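Inositol dehydrogenase (Lactobacillus casei, PDB 4MKX) probably oxidises scyllo-inositol with NAD as cofactor, as a dehydrogenase of the Gfo/Idh/MocA family with a Rossmann-fold domain. Local coordinates at residues Ile159-Ile170 against Tyr259-Gly270; Gly190-Ile200 against Ala247-Ala255. All coordinates share one frame; numbering follows the deposited sequence.

Interaction 1: Ile159-Ile170 against Tyr259-Gly270; sequences IGDITLIRSYSI and YHVETEIIGTKG
R166 holds two glutamates of the neighbouring strand, E262 and E264. Its grip on E262 is end-on: NH2 lies 2.8 Å from E262 OE2 and NH1 3.2 Å from E262 OE1. R166 NH2 also reaches E264 OE1 at 2.9 Å. The carboxylate oxygens lie near the guanidinium plane, yet each is met from above its own carboxylate, and the E262 and R166 planes stand 77° apart. The bend at chi3 (59°) turns the head of R166 across to the neighbouring strand, toward E262, and NH1 sits over the centre of the Y168 ring. H260 NE2 donates to E262 OE1 at 2.9 Å, from the opposite face of the carboxylate to NH1. From the second subunit, R273 adds a salt bridge to E262 and Y168 OH bonds E264 OE2, the latter reciprocally.

The backbones of 162-170 and 260-267 pair antiparallel within the mixed sheet of the C-terminal domain. A classic beta bulge breaks the register: T163 N and L164 N both donate to I266 O.

On the face bearing I162 and I165, apolar contacts gather round I265. I265 CG2 meets I159 CD1 at 3.5 Å and I162 CG1 at 3.8 Å. Further along, the S167 and T263 hydroxyls are 2.8 Å apart (OG to OG1); D199 and Y147 are their outside partners.

Where 159-161 meets 268-270, K269 N bonds I159 O and T268 N bonds D161 O.

Interaction 2: Gly190-Ile200 against Ala247-Ala255; sequences GLFLDMSIHDI and AILVAGRNA
L191 lies over A251 and the stem of R253. Its CG is 3.9 Å from A251 CB, and its CD1 comes to 3.6 Å from R253 NE. The leucine and the arginine run past each other in opposite directions. A chi1 of -179°, with CG opposite the backbone N, brings the end of L191 to the strand.

Under the helix, M195 CB packs on the A251 methyl, and S196 OG touches the same CB at 3.5 Å. M195 bends at chi2 and chi3, which carries CE to 3.5 Å from G252 O. Farther back, L249 CD2 meets D199 CB at 3.7 Å. Segment 190-200 thus lies on the L249 and A251 side of strand 247-252, with helix 191-195 crossing it at 90°. This is helix-on-sheet packing in the C-terminal domain.

R253 is extended from CG to NE and reaches toward the start of helix 191-195. Its NH2 forms a salt bridge with D194 OD2 at 3.0 Å, a bent, weak hydrogen bond at 128°. M195 CG lies over one guanidinium face. With an alanine in place of R253, D194 would probably lose this charge partner and L191 CD1 the arginine stem it packs on.

One water accepts a hydrogen bond from S196 OG and donates to D199 OD2 and V250 O. D199 also bonds S167, S169 and R141. Polar links thus flank an apolar centre, water joining helix to strand.

Overall arrangement
From the N terminus, the chain passes through the parallel Rossmann sheet before it reaches 159-170, the first segment of interaction 1. It then forms the helices of 190-200, returns through strands 211-219 and 234-241, and closes interaction 2 at 247-255. Soon afterwards 259-270 closes the longer loop of interaction 1, so interaction 2 is nested inside it. Strands 162-172 and 246-252 are neighbours in the mixed sheet. Interaction 1 joins two of its strands, and interaction 2 sets helices against one face. D199 bridges the two through S167 and S169. The opposite face carries Y168 against V250 and meets the second subunit.

Interaction 1: Ile159-Ile170 against Tyr259-Gly270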
loop_
_atom_site.group_PDB
_atom_site.type_symbol
_atom_site.label_atom_id
_atom_site.label_comp_id
_atom_site.label_asym_id
_atom_site.label_seq_id
_atom_site.Cartn_x
_atom_site.Cartn_y
_atom_site.Cartn_z
ATOM N N ILE A 159 12.591 10.966 14.333
ATOM C CA ILE A 159 11.374 10.601 15.043
ATOM C C ILE A 159 11.467 10.926 16.524
ATOM O O ILE A 159 10.597 10.542 17.301
ATOM C CB ILE A 159 10.954 9.126 14.856
ATOM C CG1 ILE A 159 11.963 8.194 15.512
ATOM C CG2 ILE A 159 10.742 8.794 13.377
ATOM C CD1 ILE A 159 11.393 6.829 15.788
ATOM N N GLY A 160 12.521 11.642 16.905
ATOM C CA GLY A 160 12.669 12.074 18.286
ATOM C C GLY A 160 13.157 10.926 19.139
ATOM O O GLY A 160 13.782 9.994 18.631
ATOM N N ASP A 161 12.875 10.979 20.435
ATOM C CA ASP A 161 13.261 9.881 21.310
ATOM C C ASP A 161 12.261 8.744 21.126
ATOM O O ASP A 161 11.083 8.973 20.843
ATOM C CB ASP A 161 13.306 10.343 22.770
ATOM C CG ASP A 161 13.788 9.251 23.714
ATOM O OD1 ASP A 161 14.596 8.386 23.305
ATOM O OD2 ASP A 161 13.353 9.258 24.878
ATOM N N ILE A 162 12.734 7.515 21.292
ATOM C CA ILE A 162 11.900 6.342 21.089
ATOM C C ILE A 162 11.070 6.041 22.326
ATOM O O ILE A 162 11.588 5.976 23.430
ATOM C CB ILE A 162 12.784 5.138 20.742
ATOM C CG1 ILE A 162 13.459 5.393 19.397
ATOM C CG2 ILE A 162 11.948 3.855 20.750
ATOM C CD1 ILE A 162 14.501 4.347 19.013
ATOM N N THR A 163 9.764 5.876 22.154
ATOM C CA THR A 163 8.902 5.578 23.289
ATOM C C THR A 163 8.477 4.108 23.304
ATOM O O THR A 163 8.267 3.529 24.353
ATOM C CB THR A 163 7.645 6.433 23.263
ATOM O OG1 THR A 163 6.836 6.001 22.174
ATOM C CG2 THR A 163 7.983 7.891 23.070
ATOM N N LEU A 164 8.337 3.501 22.129
ATOM C CA LEU A 164 7.879 2.118 22.075
ATOM C C LEU A 164 8.452 1.426 20.845
ATOM O O LEU A 164 8.498 2.004 19.764
ATOM C CB LEU A 164 6.343 2.064 22.023
ATOM C CG LEU A 164 5.682 0.677 22.078
ATOM C CD1 LEU A 164 4.342 0.806 22.769
ATOM C CD2 LEU A 164 5.469 0.100 20.687
ATOM N N ILE A 165 8.886 0.186 21.023
ATOM C CA ILE A 165 9.259 -0.624 19.877
ATOM C C ILE A 165 8.437 -1.906 19.899
ATOM O O ILE A 165 8.322 -2.557 20.926
ATOM C CB ILE A 165 10.757 -0.960 19.883
ATOM C CG1 ILE A 165 11.560 0.314 19.670
ATOM C CG2 ILE A 165 11.073 -1.922 18.742
ATOM C CD1 ILE A 165 13.063 0.071 19.602
ATOM N N ARG A 166 7.841 -2.245 18.756
ATOM C CA ARG A 166 7.102 -3.497 18.621
ATOM C C ARG A 166 7.834 -4.302 17.562
ATOM O O ARG A 166 8.104 -3.797 16.481
ATOM C CB ARG A 166 5.664 -3.244 18.160
ATOM C CG ARG A 166 4.915 -4.537 17.845
ATOM C CD ARG A 166 3.442 -4.299 17.404
ATOM N NE ARG A 166 3.320 -3.466 16.208
ATOM C CZ ARG A 166 3.391 -3.922 14.964
ATOM N NH1 ARG A 166 3.606 -5.214 14.747
ATOM N NH2 ARG A 166 3.276 -3.091 13.935
ATOM N N SER A 167 8.193 -5.534 17.880
ATOM C CA SER A 167 8.852 -6.369 16.884
ATOM C C SER A 167 8.231 -7.757 16.827
ATOM O O SER A 167 7.961 -8.378 17.859
ATOM C CB SER A 167 10.367 -6.426 17.153
ATOM O OG SER A 167 11.072 -6.689 15.948
ATOM N N TYR A 168 7.959 -8.224 15.608
ATOM C CA TYR A 168 7.356 -9.525 15.394
ATOM C C TYR A 168 8.329 -10.371 14.609
ATOM O O TYR A 168 8.883 -9.907 13.609
ATOM C CB TYR A 168 6.122 -9.385 14.498
ATOM C CG TYR A 168 4.843 -8.900 15.139
ATOM C CD1 TYR A 168 4.817 -8.284 16.386
ATOM C CD2 TYR A 168 3.646 -9.062 14.468
ATOM C CE1 TYR A 168 3.609 -7.851 16.945
ATOM C CE2 TYR A 168 2.451 -8.628 15.007
ATOM C CZ TYR A 168 2.430 -8.035 16.235
ATOM O OH TYR A 168 1.222 -7.631 16.750
ATOM N N SER A 169 8.515 -11.613 15.034
ATOM C CA SER A 169 9.232 -12.609 14.236
ATOM C C SER A 169 8.373 -13.862 14.192
ATOM O O SER A 169 8.257 -14.576 15.191
ATOM C CB SER A 169 10.594 -12.943 14.857
ATOM O OG SER A 169 11.453 -11.817 14.804
ATOM N N ILE A 170 7.762 -14.140 13.044
ATOM C CA ILE A 170 6.860 -15.290 12.936
ATOM C C ILE A 170 7.249 -16.171 11.739
ATOM O O ILE A 170 7.189 -15.736 10.592
ATOM C CB ILE A 170 5.392 -14.856 12.795
ATOM C CG1 ILE A 170 5.039 -13.756 13.811
ATOM C CG2 ILE A 170 4.462 -16.055 13.005
ATOM C CD1 ILE A 170 3.597 -13.235 13.657
ATOM N N TYR A 259 6.918 -15.470 5.826
ATOM C CA TYR A 259 7.853 -15.136 6.891
ATOM C C TYR A 259 7.600 -13.704 7.332
ATOM O O TYR A 259 7.869 -12.766 6.573
ATOM C CB TYR A 259 9.276 -15.268 6.341
ATOM C CG TYR A 259 10.408 -15.038 7.325
ATOM C CD1 TYR A 259 10.467 -15.716 8.534
ATOM C CD2 TYR A 259 11.436 -14.164 7.013
ATOM C CE1 TYR A 259 11.513 -15.506 9.417
ATOM C CE2 TYR A 259 12.492 -13.951 7.877
ATOM C CZ TYR A 259 12.528 -14.630 9.080
ATOM O OH TYR A 259 13.570 -14.430 9.966
ATOM N N HIS A 260 7.070 -13.524 8.538
ATOM C CA HIS A 260 6.685 -12.182 8.966
ATOM C C HIS A 260 7.668 -11.658 9.993
ATOM O O HIS A 260 7.645 -12.067 11.151
ATOM C CB HIS A 260 5.273 -12.151 9.544
ATOM C CG HIS A 260 4.762 -10.763 9.787
ATOM N ND1 HIS A 260 3.852 -10.146 8.952
ATOM C CD2 HIS A 260 5.054 -9.859 10.752
ATOM C CE1 HIS A 260 3.583 -8.938 9.409
ATOM N NE2 HIS A 260 4.296 -8.737 10.504
ATOM N N VAL A 261 8.540 -10.759 9.556
ATOM C CA VAL A 261 9.461 -10.068 10.455
ATOM C C VAL A 261 9.230 -8.580 10.257
ATOM O O VAL A 261 9.408 -8.045 9.162
ATOM C CB VAL A 261 10.919 -10.433 10.172
ATOM C CG1 VAL A 261 11.858 -9.545 10.959
ATOM C CG2 VAL A 261 11.163 -11.881 10.568
ATOM N N GLU A 262 8.781 -7.927 11.312
ATOM C CA GLU A 262 8.315 -6.554 11.222
ATOM C C GLU A 262 8.784 -5.853 12.483
ATOM O O GLU A 262 8.743 -6.433 13.566
ATOM C CB GLU A 262 6.781 -6.515 11.163
ATOM C CG GLU A 262 6.181 -5.094 11.163
ATOM C CD GLU A 262 4.705 -5.072 11.438
ATOM O OE1 GLU A 262 4.131 -6.144 11.752
ATOM O OE2 GLU A 262 4.096 -3.974 11.362
ATOM N N THR A 263 9.270 -4.622 12.339
ATOM C CA THR A 263 9.661 -3.832 13.503
ATOM C C THR A 263 9.074 -2.446 13.385
ATOM O O THR A 263 9.264 -1.758 12.383
ATOM C CB THR A 263 11.186 -3.742 13.613
ATOM O OG1 THR A 263 11.706 -5.069 13.745
ATOM C CG2 THR A 263 11.587 -2.960 14.855
ATOM N N GLU A 264 8.369 -2.033 14.433
ATOM C CA GLU A 264 7.721 -0.738 14.489
ATOM C C GLU A 264 8.403 0.085 15.569
ATOM O O GLU A 264 8.647 -0.413 16.671
ATOM C CB GLU A 264 6.260 -0.951 14.874
ATOM C CG GLU A 264 5.517 0.267 15.315
ATOM C CD GLU A 264 4.150 -0.111 15.812
ATOM O OE1 GLU A 264 3.270 -0.357 14.959
ATOM O OE2 GLU A 264 3.957 -0.214 17.042
ATOM N N ILE A 265 8.716 1.336 15.250
ATOM C CA ILE A 265 9.326 2.233 16.226
ATOM C C ILE A 265 8.437 3.470 16.350
ATOM O O ILE A 265 8.190 4.168 15.365
ATOM C CB ILE A 265 10.745 2.648 15.773
ATOM C CG1 ILE A 265 11.602 1.410 15.478
ATOM C CG2 ILE A 265 11.420 3.476 16.862
ATOM C CD1 ILE A 265 12.924 1.743 14.854
ATOM N N ILE A 266 7.936 3.722 17.556
ATOM C CA ILE A 266 7.147 4.916 17.827
ATOM C C ILE A 266 8.017 5.907 18.586
ATOM O O ILE A 266 8.616 5.559 19.605
ATOM C CB ILE A 266 5.928 4.587 18.682
ATOM C CG1 ILE A 266 5.073 3.530 17.972
ATOM C CG2 ILE A 266 5.105 5.845 18.901
ATOM C CD1 ILE A 266 3.794 3.174 18.707
ATOM N N GLY A 267 8.125 7.120 18.061
ATOM C CA GLY A 267 8.944 8.141 18.693
ATOM C C GLY A 267 8.084 9.331 19.090
ATOM O O GLY A 267 6.868 9.343 18.877
ATOM N N THR A 268 8.714 10.343 19.664
ATOM C CA THR A 268 7.969 11.509 20.116
ATOM C C THR A 268 7.566 12.387 18.938
ATOM O O THR A 268 6.643 13.187 19.061
ATOM C CB THR A 268 8.782 12.331 21.135
ATOM O OG1 THR A 268 10.051 12.672 20.569
ATOM C CG2 THR A 268 8.987 11.533 22.415
ATOM N N LYS A 269 8.228 12.232 17.792
ATOM C CA LYS A 269 7.984 13.105 16.646
ATOM C C LYS A 269 7.483 12.353 15.422
ATOM O O LYS A 269 7.258 12.953 14.364
ATOM C CB LYS A 269 9.258 13.849 16.256
ATOM C CG LYS A 269 9.951 14.539 17.414
ATOM C CD LYS A 269 10.913 15.592 16.907
ATOM C CE LYS A 269 11.771 15.042 15.789
ATOM N NZ LYS A 269 12.455 16.110 15.005
ATOM N N GLY A 270 7.327 11.040 15.556
ATOM C CA GLY A 270 6.966 10.241 14.403
ATOM C C GLY A 270 6.986 8.756 14.680
ATOM O O GLY A 270 7.190 8.316 15.809
#

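Interaction 2: Gly190-Ile200 against Ala247-Ala255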
loop_
_atom_site.group_PDB
_atom_site.type_symbol
_atom_site.label_atom_id
_atom_site.label_comp_id
_atom_site.label_asym_id
_atom_site.label_seq_id
_atom_site.Cartn_x
_atom_site.Cartn_y
_atom_site.Cartn_z
ATOM N N GLY A 190 13.326 -23.393 23.309
ATOM C CA GLY A 190 12.277 -22.441 23.624
ATOM C C GLY A 190 11.959 -21.524 22.459
ATOM O O GLY A 190 12.748 -21.397 21.523
ATOM N N LEU A 191 10.797 -20.881 22.518
ATOM C CA LEU A 191 10.372 -19.971 21.464
ATOM C C LEU A 191 11.146 -18.660 21.453
ATOM O O LEU A 191 11.551 -18.176 20.394
ATOM C CB LEU A 191 8.873 -19.682 21.607
ATOM C CG LEU A 191 8.234 -18.754 20.571
ATOM C CD1 LEU A 191 8.200 -19.412 19.211
ATOM C CD2 LEU A 191 6.819 -18.358 21.007
ATOM N N PHE A 192 11.348 -18.075 22.626
ATOM C CA PHE A 192 11.957 -16.756 22.681
ATOM C C PHE A 192 13.454 -16.838 22.402
ATOM O O PHE A 192 14.032 -15.941 21.788
ATOM C CB PHE A 192 11.636 -16.083 24.017
ATOM C CG PHE A 192 10.157 -15.926 24.263
ATOM C CD1 PHE A 192 9.434 -14.941 23.600
ATOM C CD2 PHE A 192 9.488 -16.770 25.142
ATOM C CE1 PHE A 192 8.068 -14.791 23.814
ATOM C CE2 PHE A 192 8.120 -16.627 25.360
ATOM C CZ PHE A 192 7.409 -15.639 24.687
ATOM N N LEU A 193 14.069 -17.931 22.838
ATOM C CA LEU A 193 15.472 -18.180 22.535
ATOM C C LEU A 193 15.660 -18.347 21.033
ATOM O O LEU A 193 16.592 -17.794 20.440
ATOM C CB LEU A 193 15.937 -19.452 23.241
ATOM C CG LEU A 193 17.442 -19.625 23.395
ATOM C CD1 LEU A 193 17.893 -18.931 24.670
ATOM C CD2 LEU A 193 17.808 -21.110 23.388
ATOM N N ASP A 194 14.774 -19.122 20.418
ATOM C CA ASP A 194 14.892 -19.424 18.996
ATOM C C ASP A 194 14.535 -18.240 18.103
ATOM O O ASP A 194 15.241 -17.935 17.135
ATOM C CB ASP A 194 14.005 -20.622 18.634
ATOM C CG ASP A 194 14.540 -21.935 19.174
ATOM O OD1 ASP A 194 15.759 -22.017 19.449
ATOM O OD2 ASP A 194 13.740 -22.890 19.310
ATOM N N MET A 195 13.436 -17.571 18.435
ATOM C CA MET A 195 12.821 -16.611 17.519
ATOM C C MET A 195 13.043 -15.136 17.855
ATOM O O MET A 195 12.982 -14.286 16.966
ATOM C CB MET A 195 11.306 -16.867 17.432
ATOM C CG MET A 195 10.934 -18.161 16.744
ATOM S SD MET A 195 11.528 -18.201 15.044
ATOM C CE MET A 195 10.438 -16.998 14.279
ATOM N N SER A 196 13.277 -14.819 19.125
ATOM C CA SER A 196 13.243 -13.421 19.538
ATOM C C SER A 196 14.597 -12.780 19.801
ATOM O O SER A 196 14.652 -11.591 20.102
ATOM C CB SER A 196 12.378 -13.267 20.789
ATOM O OG SER A 196 11.082 -13.786 20.557
ATOM N N ILE A 197 15.676 -13.557 19.719
ATOM C CA ILE A 197 16.995 -13.005 19.979
ATOM C C ILE A 197 17.325 -11.845 19.041
ATOM O O ILE A 197 17.879 -10.843 19.480
ATOM C CB ILE A 197 18.105 -14.085 19.929
ATOM C CG1 ILE A 197 17.966 -15.009 21.135
ATOM C CG2 ILE A 197 19.483 -13.445 19.987
ATOM C CD1 ILE A 197 19.237 -15.777 21.481
ATOM N N HIS A 198 16.963 -11.955 17.762
ATOM C CA HIS A 198 17.224 -10.859 16.841
ATOM C C HIS A 198 16.399 -9.631 17.194
ATOM O O HIS A 198 16.847 -8.497 17.001
ATOM C CB HIS A 198 16.928 -11.253 15.399
ATOM C CG HIS A 198 17.862 -12.273 14.834
ATOM N ND1 HIS A 198 19.210 -12.040 14.669
ATOM C CD2 HIS A 198 17.634 -13.526 14.372
ATOM C CE1 HIS A 198 19.777 -13.111 14.144
ATOM N NE2 HIS A 198 18.839 -14.024 13.941
ATOM N N ASP A 199 15.189 -9.848 17.700
ATOM C CA ASP A 199 14.340 -8.738 18.109
ATOM C C ASP A 199 14.897 -8.033 19.343
ATOM O O ASP A 199 14.894 -6.806 19.419
ATOM C CB ASP A 199 12.918 -9.232 18.373
ATOM C CG ASP A 199 12.236 -9.730 17.117
ATOM O OD1 ASP A 199 12.176 -8.969 16.127
ATOM O OD2 ASP A 199 11.764 -10.883 17.114
ATOM N N ILE A 200 15.387 -8.816 20.299
ATOM C CA ILE A 200 16.047 -8.249 21.468
ATOM C C ILE A 200 17.233 -7.396 21.034
ATOM O O ILE A 200 17.382 -6.254 21.469
ATOM C CB ILE A 200 16.465 -9.350 22.453
ATOM C CG1 ILE A 200 15.216 -9.940 23.123
ATOM C CG2 ILE A 200 17.399 -8.794 23.524
ATOM C CD1 ILE A 200 15.447 -11.308 23.709
ATOM N N ALA A 247 8.540 -1.992 25.156
ATOM C CA ALA A 247 8.732 -2.848 23.991
ATOM C C ALA A 247 7.733 -3.983 24.008
ATOM O O ALA A 247 7.347 -4.480 25.058
ATOM C CB ALA A 247 10.157 -3.391 23.922
ATOM N N ILE A 248 7.300 -4.371 22.816
ATOM C CA ILE A 248 6.345 -5.449 22.648
ATOM C C ILE A 248 6.958 -6.450 21.692
ATOM O O ILE A 248 7.478 -6.063 20.642
ATOM C CB ILE A 248 5.050 -4.913 22.017
ATOM C CG1 ILE A 248 4.373 -3.935 22.976
ATOM C CG2 ILE A 248 4.100 -6.056 21.683
ATOM C CD1 ILE A 248 3.191 -3.239 22.386
ATOM N N LEU A 249 6.931 -7.730 22.054
ATOM C CA LEU A 249 7.421 -8.768 21.150
ATOM C C LEU A 249 6.317 -9.753 20.828
ATOM O O LEU A 249 5.507 -10.072 21.681
ATOM C CB LEU A 249 8.565 -9.551 21.790
ATOM C CG LEU A 249 9.851 -8.811 22.102
ATOM C CD1 LEU A 249 10.879 -9.808 22.627
ATOM C CD2 LEU A 249 10.360 -8.112 20.857
ATOM N N VAL A 250 6.294 -10.242 19.595
ATOM C CA VAL A 250 5.485 -11.415 19.283
ATOM C C VAL A 250 6.388 -12.371 18.523
ATOM O O VAL A 250 7.139 -11.957 17.644
ATOM C CB VAL A 250 4.236 -11.083 18.448
ATOM C CG1 VAL A 250 3.581 -12.374 17.964
ATOM C CG2 VAL A 250 3.236 -10.290 19.267
ATOM N N ALA A 251 6.354 -13.641 18.905
ATOM C CA ALA A 251 7.143 -14.671 18.239
ATOM C C ALA A 251 6.196 -15.799 17.908
ATOM O O ALA A 251 5.267 -16.089 18.657
ATOM C CB ALA A 251 8.257 -15.168 19.134
ATOM N N GLY A 252 6.419 -16.449 16.781
ATOM C CA GLY A 252 5.521 -17.507 16.412
ATOM C C GLY A 252 6.126 -18.402 15.372
ATOM O O GLY A 252 7.162 -18.085 14.783
ATOM N N ARG A 253 5.461 -19.526 15.149
ATOM C CA ARG A 253 5.934 -20.495 14.181
ATOM C C ARG A 253 4.853 -20.828 13.173
ATOM O O ARG A 253 5.017 -21.746 12.368
ATOM C CB ARG A 253 6.378 -21.758 14.912
ATOM C CG ARG A 253 7.330 -21.494 16.056
ATOM C CD ARG A 253 7.789 -22.794 16.683
ATOM N NE ARG A 253 8.830 -22.592 17.688
ATOM C CZ ARG A 253 10.120 -22.413 17.404
ATOM N NH1 ARG A 253 10.534 -22.394 16.143
ATOM N NH2 ARG A 253 10.993 -22.246 18.389
ATOM N N ASN A 254 3.757 -20.074 13.194
ATOM C CA ASN A 254 2.598 -20.439 12.385
ATOM C C ASN A 254 1.967 -19.298 11.575
ATOM O O ASN A 254 0.756 -19.090 11.631
ATOM C CB ASN A 254 1.536 -21.082 13.289
ATOM C CG ASN A 254 0.501 -21.874 12.509
ATOM O OD1 ASN A 254 0.814 -22.479 11.484
ATOM N ND2 ASN A 254 -0.740 -21.870 12.994
ATOM N N ALA A 255 2.779 -18.559 10.824
ATOM C CA ALA A 255 2.242 -17.499 9.967
ATOM C C ALA A 255 1.764 -18.077 8.643
ATOM O O ALA A 255 2.530 -18.711 7.919
ATOM C CB ALA A 255 3.293 -16.407 9.712
HETATM O O HOH W 1 9.914 -11.966 18.813
#